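Local coordinates for conjugal transfer protein-like C-terminal domain-containing protein (Enterococcus faecalis, PDB 4EC6) that probably serves in plasmid conjugation as a membrane-anchored transfer protein, with this C-terminal NTF2-like domain resembling VirB8 components of type IV secretion systems, at residues S81-T84 with Y85-E88; R62-L65 with T66-S70. One frame throughout, in Å; residues are numbered along the deposited sequence.

Contact 1 (S81-T84 with Y85-E88); sequences SLRT and YVSE
Leu82 and Val86 lie side by side where helix 75-82 runs out into the loop that leads to strand 101-112 of this NTF2-like domain, and they show how a helix can end with a greasy side and a wet side. On the packed side Leu82 CD1 rests 4.1 Å from Val86 CG2, the two chains pointing the same way; both also touch Ile92, and Val86 reaches Phe64 of helix 54-68. Leu82 O lies close to Val86 CG2 and takes two weak bonds, from Tyr85 N at 3.1 Å and from Val86 N at 3.4 Å. Val86 N also donates to Arg83 O at 3.2 Å, approaching from well above the carbonyl plane, so the final turn is made of bent, shared bonds. The Tyr85 ring is buried and presents its edge to Leu82 O; it meets the ring of Tyr67 on helix 54-68 and packs on Phe160 of the second subunit.

The other side is looser. Thr84 is exposed and packs on Asn161 of the second subunit. The side chain of Arg83 starts away from the loop, with CG anti to the backbone N (chi1 -178°), and bends back at chi2 and chi3 to bring its guanidinium against the backbone of 86-88. Glu88, also exposed, leaves its OE2 6.0 Å from Arg83 NE, a separation at which any attraction would act without contact. What grips the arginine is a fork of two weak bonds at its edge: Arg83 NH1 lies 2.8 Å from Val86 O and 3.2 Å from Ser87 O.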
ATOM      1  N   SER A  81      23.251   4.945   6.397  1.00 17.09           N
ATOM      2  CA  SER A  81      21.899   5.351   6.084  1.00 16.31           C
ATOM      3  C   SER A  81      20.873   4.321   6.564  1.00 14.74           C
ATOM      4  O   SER A  81      19.721   4.637   6.627  1.00 14.08           O
ATOM      5  CB  SER A  81      21.745   5.635   4.580  1.00 16.70           C
ATOM      6  OG  SER A  81      22.794   6.473   4.142  1.00 17.45           O
ATOM      7  N   LEU A  82      21.298   3.097   6.870  1.00 13.90           N
ATOM      8  CA  LEU A  82      20.380   2.144   7.432  1.00 14.07           C
ATOM      9  C   LEU A  82      20.569   1.853   8.922  1.00 14.06           C
ATOM     10  O   LEU A  82      19.757   1.161   9.533  1.00 14.19           O
ATOM     11  CB  LEU A  82      20.306   0.868   6.584  1.00 13.61           C
ATOM     12  CG  LEU A  82      21.490  -0.022   6.419  1.00 13.76           C
ATOM     13  CD1 LEU A  82      21.864  -0.634   7.762  1.00 13.87           C
ATOM     14  CD2 LEU A  82      21.080  -1.079   5.398  1.00 13.51           C
ATOM     15  N   ARG A  83      21.603   2.447   9.510  1.00 14.50           N
ATOM     16  CA  ARG A  83      21.987   2.244  10.910  1.00 14.42           C
ATOM     17  C   ARG A  83      20.852   2.377  11.914  1.00 14.39           C
ATOM     18  O   ARG A  83      20.723   1.518  12.779  1.00 13.74           O
ATOM     19  CB  ARG A  83      23.202   3.119  11.276  1.00 14.58           C
ATOM     20  CG  ARG A  83      23.766   3.006  12.696  1.00 16.10           C
ATOM     21  CD  ARG A  83      23.277   1.757  13.441  1.00 18.90           C
ATOM     22  NE  ARG A  83      24.263   0.707  13.437  1.00 20.22           N
ATOM     23  CZ  ARG A  83      24.051  -0.581  13.676  1.00 21.41           C
ATOM     24  NH1 ARG A  83      22.849  -1.099  13.930  1.00 19.69           N
ATOM     25  NH2 ARG A  83      25.119  -1.371  13.647  1.00 23.78           N
ATOM     26  N   THR A  84      20.031   3.430  11.800  1.00 15.26           N
ATOM     27  CA  THR A  84      18.970   3.704  12.775  1.00 15.45           C
ATOM     28  C   THR A  84      17.877   2.698  12.752  1.00 14.31           C
ATOM     29  O   THR A  84      17.221   2.563  13.738  1.00 13.59           O
ATOM     30  CB  THR A  84      18.292   5.071  12.611  1.00 18.22           C
ATOM     31  OG1 THR A  84      17.837   5.232  11.250  1.00 22.24           O
ATOM     32  CG2 THR A  84      19.247   6.198  12.969  1.00 20.00           C
ATOM     33  N   TYR A  85      17.663   2.031  11.610  1.00 13.55           N
ATOM     34  CA  TYR A  85      16.665   0.955  11.482  1.00 12.78           C
ATOM     35  C   TYR A  85      17.087  -0.356  12.072  1.00 12.02           C
ATOM     36  O   TYR A  85      16.237  -1.158  12.443  1.00 11.72           O
ATOM     37  CB  TYR A  85      16.332   0.688  10.034  1.00 13.10           C
ATOM     38  CG  TYR A  85      15.692   1.842   9.395  1.00 13.70           C
ATOM     39  CD1 TYR A  85      14.336   2.078   9.577  1.00 13.80           C
ATOM     40  CD2 TYR A  85      16.426   2.722   8.622  1.00 13.86           C
ATOM     41  CE1 TYR A  85      13.713   3.157   9.002  1.00 13.63           C
ATOM     42  CE2 TYR A  85      15.809   3.832   8.076  1.00 15.20           C
ATOM     43  CZ  TYR A  85      14.449   4.029   8.276  1.00 15.13           C
ATOM     44  OH  TYR A  85      13.809   5.119   7.714  1.00 18.72           O
ATOM     45  N   VAL A  86      18.389  -0.596  12.143  1.00 11.86           N
ATOM     46  CA  VAL A  86      18.871  -1.885  12.691  1.00 12.07           C
ATOM     47  C   VAL A  86      19.355  -1.848  14.132  1.00 12.60           C
ATOM     48  O   VAL A  86      20.080  -0.956  14.529  1.00 12.58           O
ATOM     49  CB  VAL A  86      19.908  -2.533  11.765  1.00 11.14           C
ATOM     50  CG1 VAL A  86      20.179  -3.960  12.180  1.00 10.62           C
ATOM     51  CG2 VAL A  86      19.353  -2.510  10.342  1.00 10.84           C
ATOM     52  N   SER A  87      18.915  -2.813  14.930  1.00 13.51           N
ATOM     53  CA  SER A  87      19.450  -2.973  16.267  1.00 14.19           C
ATOM     54  C   SER A  87      20.985  -3.034  16.231  1.00 15.07           C
ATOM     55  O   SER A  87      21.577  -3.681  15.372  1.00 14.60           O
ATOM     56  CB  SER A  87      18.854  -4.216  16.924  1.00 14.54           C
ATOM     57  OG  SER A  87      19.595  -4.658  18.038  1.00 13.84           O
ATOM     58  N   GLU A  88      21.611  -2.362  17.203  1.00 17.83           N
ATOM     59  CA  GLU A  88      23.058  -2.421  17.417  1.00 19.28           C
ATOM     60  C   GLU A  88      23.547  -3.835  17.671  1.00 18.81           C
ATOM     61  O   GLU A  88      24.712  -4.103  17.542  1.00 19.94           O
ATOM     62  CB  GLU A  88      23.462  -1.566  18.594  1.00 22.00           C
ATOM     63  CG  GLU A  88      24.138  -0.244  18.252  1.00 27.15           C
ATOM     64  CD  GLU A  88      25.004   0.345  19.405  1.00 31.52           C
ATOM     65  OE1 GLU A  88      25.429  -0.389  20.363  1.00 31.80           O
ATOM     66  OE2 GLU A  88      25.311   1.564  19.333  1.00 32.96           O
TER

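Contact 2 (R62-L65 with T66-S70)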
ATOM      1  N   ARG A  62       8.728  -0.994   5.455  1.00 10.14           N
ATOM      2  CA  ARG A  62       8.876  -0.384   4.126  1.00 10.18           C
ATOM      3  C   ARG A  62       9.992   0.613   4.109  1.00 10.20           C
ATOM      4  O   ARG A  62      10.751   0.671   3.153  1.00 10.44           O
ATOM      5  CB  ARG A  62       7.571   0.239   3.642  1.00 10.22           C
ATOM      6  CG  ARG A  62       6.604  -0.792   3.086  1.00 10.21           C
ATOM      7  CD  ARG A  62       5.207  -0.228   3.205  1.00 10.52           C
ATOM      8  NE  ARG A  62       4.171  -1.190   2.825  1.00 11.00           N
ATOM      9  CZ  ARG A  62       3.868  -1.475   1.548  1.00 10.71           C
ATOM     10  NH1 ARG A  62       4.542  -0.905   0.551  1.00 10.85           N
ATOM     11  NH2 ARG A  62       2.928  -2.334   1.262  1.00 10.25           N
ATOM     12  N   TYR A  63      10.070   1.423   5.173  1.00 10.86           N
ATOM     13  CA  TYR A  63      11.069   2.458   5.268  1.00 10.64           C
ATOM     14  C   TYR A  63      12.453   1.822   5.309  1.00 10.44           C
ATOM     15  O   TYR A  63      13.311   2.148   4.470  1.00 10.75           O
ATOM     16  CB  TYR A  63      10.801   3.376   6.433  1.00 11.77           C
ATOM     17  CG  TYR A  63       9.971   4.578   6.052  1.00 12.48           C
ATOM     18  CD1 TYR A  63      10.560   5.740   5.518  1.00 12.90           C
ATOM     19  CD2 TYR A  63       8.611   4.535   6.167  1.00 12.76           C
ATOM     20  CE1 TYR A  63       9.788   6.828   5.154  1.00 13.79           C
ATOM     21  CE2 TYR A  63       7.829   5.593   5.789  1.00 13.71           C
ATOM     22  CZ  TYR A  63       8.405   6.739   5.297  1.00 14.06           C
ATOM     23  OH  TYR A  63       7.551   7.772   4.956  1.00 14.06           O
ATOM     24  N   PHE A  64      12.625   0.835   6.179  1.00  9.71           N
ATOM     25  CA  PHE A  64      13.842   0.040   6.179  1.00  9.40           C
ATOM     26  C   PHE A  64      14.168  -0.516   4.794  1.00  9.63           C
ATOM     27  O   PHE A  64      15.325  -0.446   4.400  1.00  9.59           O
ATOM     28  CB  PHE A  64      13.771  -1.095   7.213  1.00  8.87           C
ATOM     29  CG  PHE A  64      14.885  -2.127   7.096  1.00  8.43           C
ATOM     30  CD1 PHE A  64      16.184  -1.824   7.476  1.00  8.14           C
ATOM     31  CD2 PHE A  64      14.609  -3.420   6.647  1.00  8.26           C
ATOM     32  CE1 PHE A  64      17.187  -2.774   7.401  1.00  8.00           C
ATOM     33  CE2 PHE A  64      15.605  -4.358   6.548  1.00  8.21           C
ATOM     34  CZ  PHE A  64      16.903  -4.036   6.932  1.00  8.13           C
ATOM     35  N   LEU A  65      13.199  -1.081   4.073  1.00  9.57           N
ATOM     36  CA  LEU A  65      13.526  -1.669   2.755  1.00 10.41           C
ATOM     37  C   LEU A  65      14.099  -0.664   1.727  1.00 11.59           C
ATOM     38  O   LEU A  65      14.961  -0.980   0.914  1.00 11.61           O
ATOM     39  CB  LEU A  65      12.330  -2.418   2.172  1.00  9.80           C
ATOM     40  CG  LEU A  65      12.056  -3.752   2.849  1.00  9.82           C
ATOM     41  CD1 LEU A  65      10.710  -4.347   2.474  1.00 10.04           C
ATOM     42  CD2 LEU A  65      13.143  -4.711   2.457  1.00  9.68           C
ATOM     43  N   THR A  66      13.596   0.561   1.780  1.00 13.21           N
ATOM     44  CA  THR A  66      14.107   1.639   1.013  1.00 14.31           C
ATOM     45  C   THR A  66      15.618   1.838   1.255  1.00 15.23           C
ATOM     46  O   THR A  66      16.368   2.006   0.316  1.00 17.07           O
ATOM     47  CB  THR A  66      13.294   2.859   1.403  1.00 16.10           C
ATOM     48  OG1 THR A  66      11.971   2.709   0.844  1.00 18.24           O
ATOM     49  CG2 THR A  66      13.907   4.094   0.877  1.00 17.07           C
ATOM     50  N   TYR A  67      16.086   1.802   2.493  1.00 14.71           N
ATOM     51  CA  TYR A  67      17.500   1.969   2.747  1.00 14.41           C
ATOM     52  C   TYR A  67      18.302   0.664   2.506  1.00 13.55           C
ATOM     53  O   TYR A  67      19.390   0.655   1.963  1.00 14.63           O
ATOM     54  CB  TYR A  67      17.698   2.564   4.145  1.00 15.48           C
ATOM     55  CG  TYR A  67      17.244   3.974   4.171  1.00 17.44           C
ATOM     56  CD1 TYR A  67      17.980   4.988   3.481  1.00 19.09           C
ATOM     57  CD2 TYR A  67      16.057   4.337   4.793  1.00 19.08           C
ATOM     58  CE1 TYR A  67      17.558   6.315   3.446  1.00 18.41           C
ATOM     59  CE2 TYR A  67      15.613   5.674   4.756  1.00 20.13           C
ATOM     60  CZ  TYR A  67      16.377   6.636   4.081  1.00 19.83           C
ATOM     61  OH  TYR A  67      15.971   7.921   4.063  1.00 22.73           O
ATOM     62  N   TYR A  68      17.732  -0.449   2.867  1.00 12.57           N
ATOM     63  CA  TYR A  68      18.349  -1.708   2.655  1.00 12.18           C
ATOM     64  C   TYR A  68      18.542  -1.964   1.186  1.00 12.93           C
ATOM     65  O   TYR A  68      19.547  -2.513   0.808  1.00 12.49           O
ATOM     66  CB  TYR A  68      17.470  -2.796   3.260  1.00 11.32           C
ATOM     67  CG  TYR A  68      18.105  -4.151   3.235  1.00 10.29           C
ATOM     68  CD1 TYR A  68      19.251  -4.428   4.027  1.00  9.67           C
ATOM     69  CD2 TYR A  68      17.557  -5.169   2.455  1.00  9.27           C
ATOM     70  CE1 TYR A  68      19.840  -5.680   3.996  1.00  9.12           C
ATOM     71  CE2 TYR A  68      18.143  -6.420   2.413  1.00  9.01           C
ATOM     72  CZ  TYR A  68      19.263  -6.657   3.169  1.00  9.14           C
ATOM     73  OH  TYR A  68      19.766  -7.886   3.121  1.00  9.16           O
ATOM     74  N   PHE A  69      17.596  -1.546   0.346  1.00 13.83           N
ATOM     75  CA  PHE A  69      17.763  -1.769  -1.098  1.00 14.99           C
ATOM     76  C   PHE A  69      18.432  -0.590  -1.829  1.00 16.18           C
ATOM     77  O   PHE A  69      18.492  -0.575  -3.054  1.00 15.62           O
ATOM     78  CB  PHE A  69      16.449  -2.189  -1.785  1.00 13.78           C
ATOM     79  CG  PHE A  69      16.173  -3.658  -1.683  1.00 13.51           C
ATOM     80  CD1 PHE A  69      16.599  -4.541  -2.690  1.00 13.78           C
ATOM     81  CD2 PHE A  69      15.510  -4.170  -0.587  1.00 12.63           C
ATOM     82  CE1 PHE A  69      16.356  -5.901  -2.590  1.00 12.92           C
ATOM     83  CE2 PHE A  69      15.291  -5.527  -0.470  1.00 12.53           C
ATOM     84  CZ  PHE A  69      15.718  -6.388  -1.457  1.00 12.92           C
ATOM     85  N   SER A  70      18.945   0.377  -1.076  1.00 17.34           N
ATOM     86  CA  SER A  70      19.647   1.479  -1.658  1.00 18.55           C
ATOM     87  C   SER A  70      20.833   0.949  -2.467  1.00 21.56           C
ATOM     88  O   SER A  70      21.472  -0.081  -2.143  1.00 19.74           O
ATOM     89  CB  SER A  70      20.160   2.386  -0.567  1.00 19.31           C
ATOM     90  OG  SER A  70      21.303   3.104  -1.038  1.00 20.39           O
TER
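Phe64 and Tyr68, one helical turn apart near the C-terminal end of helix 54-68, illustrate how i to i+4 spacing brings two aromatic side chains alongside each other. Tyr68 is the one to follow. Its CB lies 3.4 Å from Phe64 O and also stands over one face of the Phe64 ring, a CH-pi contact 4.1 Å from the centroid and offset toward the rim. With CG anti to the backbone N (chi1 -173°), the ring then runs out beside its neighbour: Tyr68 CG is 3.9 Å from Phe64 CZ, and CD1 meets the same atom slightly closer. On the other flank CD2 is more distantly apposed to Leu65 CD2. The ring planes are near parallel, at 24°, yet slid so far apart that they barely overlap, and the OH at the tip extends beyond Phe64.

Two backbone bonds hold this turn in shape. Tyr68 N gives Phe64 O a nearly straight bond of 2.9 Å (170° at the hydrogen), and Phe69 N donates to Leu65 O at 2.8 Å. Phe69, the first residue to leave helical angles, turns its ring edge to that same carbonyl, while Leu65 CD2 lies 3.7 Å from Phe69 CE2.

These side chains fill the space between helix and sheet. Leu65, Tyr68 and Phe69 all reach Ile136 on strand 131-142; Phe64 and Tyr68 share Pro153 on strand 147-157, and Phe69 continues to Leu123 and Val125 on strand 117-126. Toward helix 75-82, Tyr68 O accepts a hydrogen bond from Tyr78 OH.

How the contacts relate
Contact 2 belongs to the core, laying the last turns of helix 54-68 against the sheet; contact 1 is only partly buried and lies at the frayed end of the following helix. Their chemistry follows their place. The 62-70 contact pairs mostly regular helical bonds with aromatic and aliphatic packing, whereas the 81-88 contact has mostly weak backbone bonds and an arginine turned onto carbonyl groups. They meet directly, with centres 11 Å apart: Tyr85 CE2 comes 3.3 Å from Tyr67 CD2, and Val86 CG2 packs 3.7 Å from Phe64 CE1. Phe64 thus serves both sites. Each also touches the second subunit, contact 1 through Thr84 and Tyr85, contact 2 through Arg62 and Tyr63.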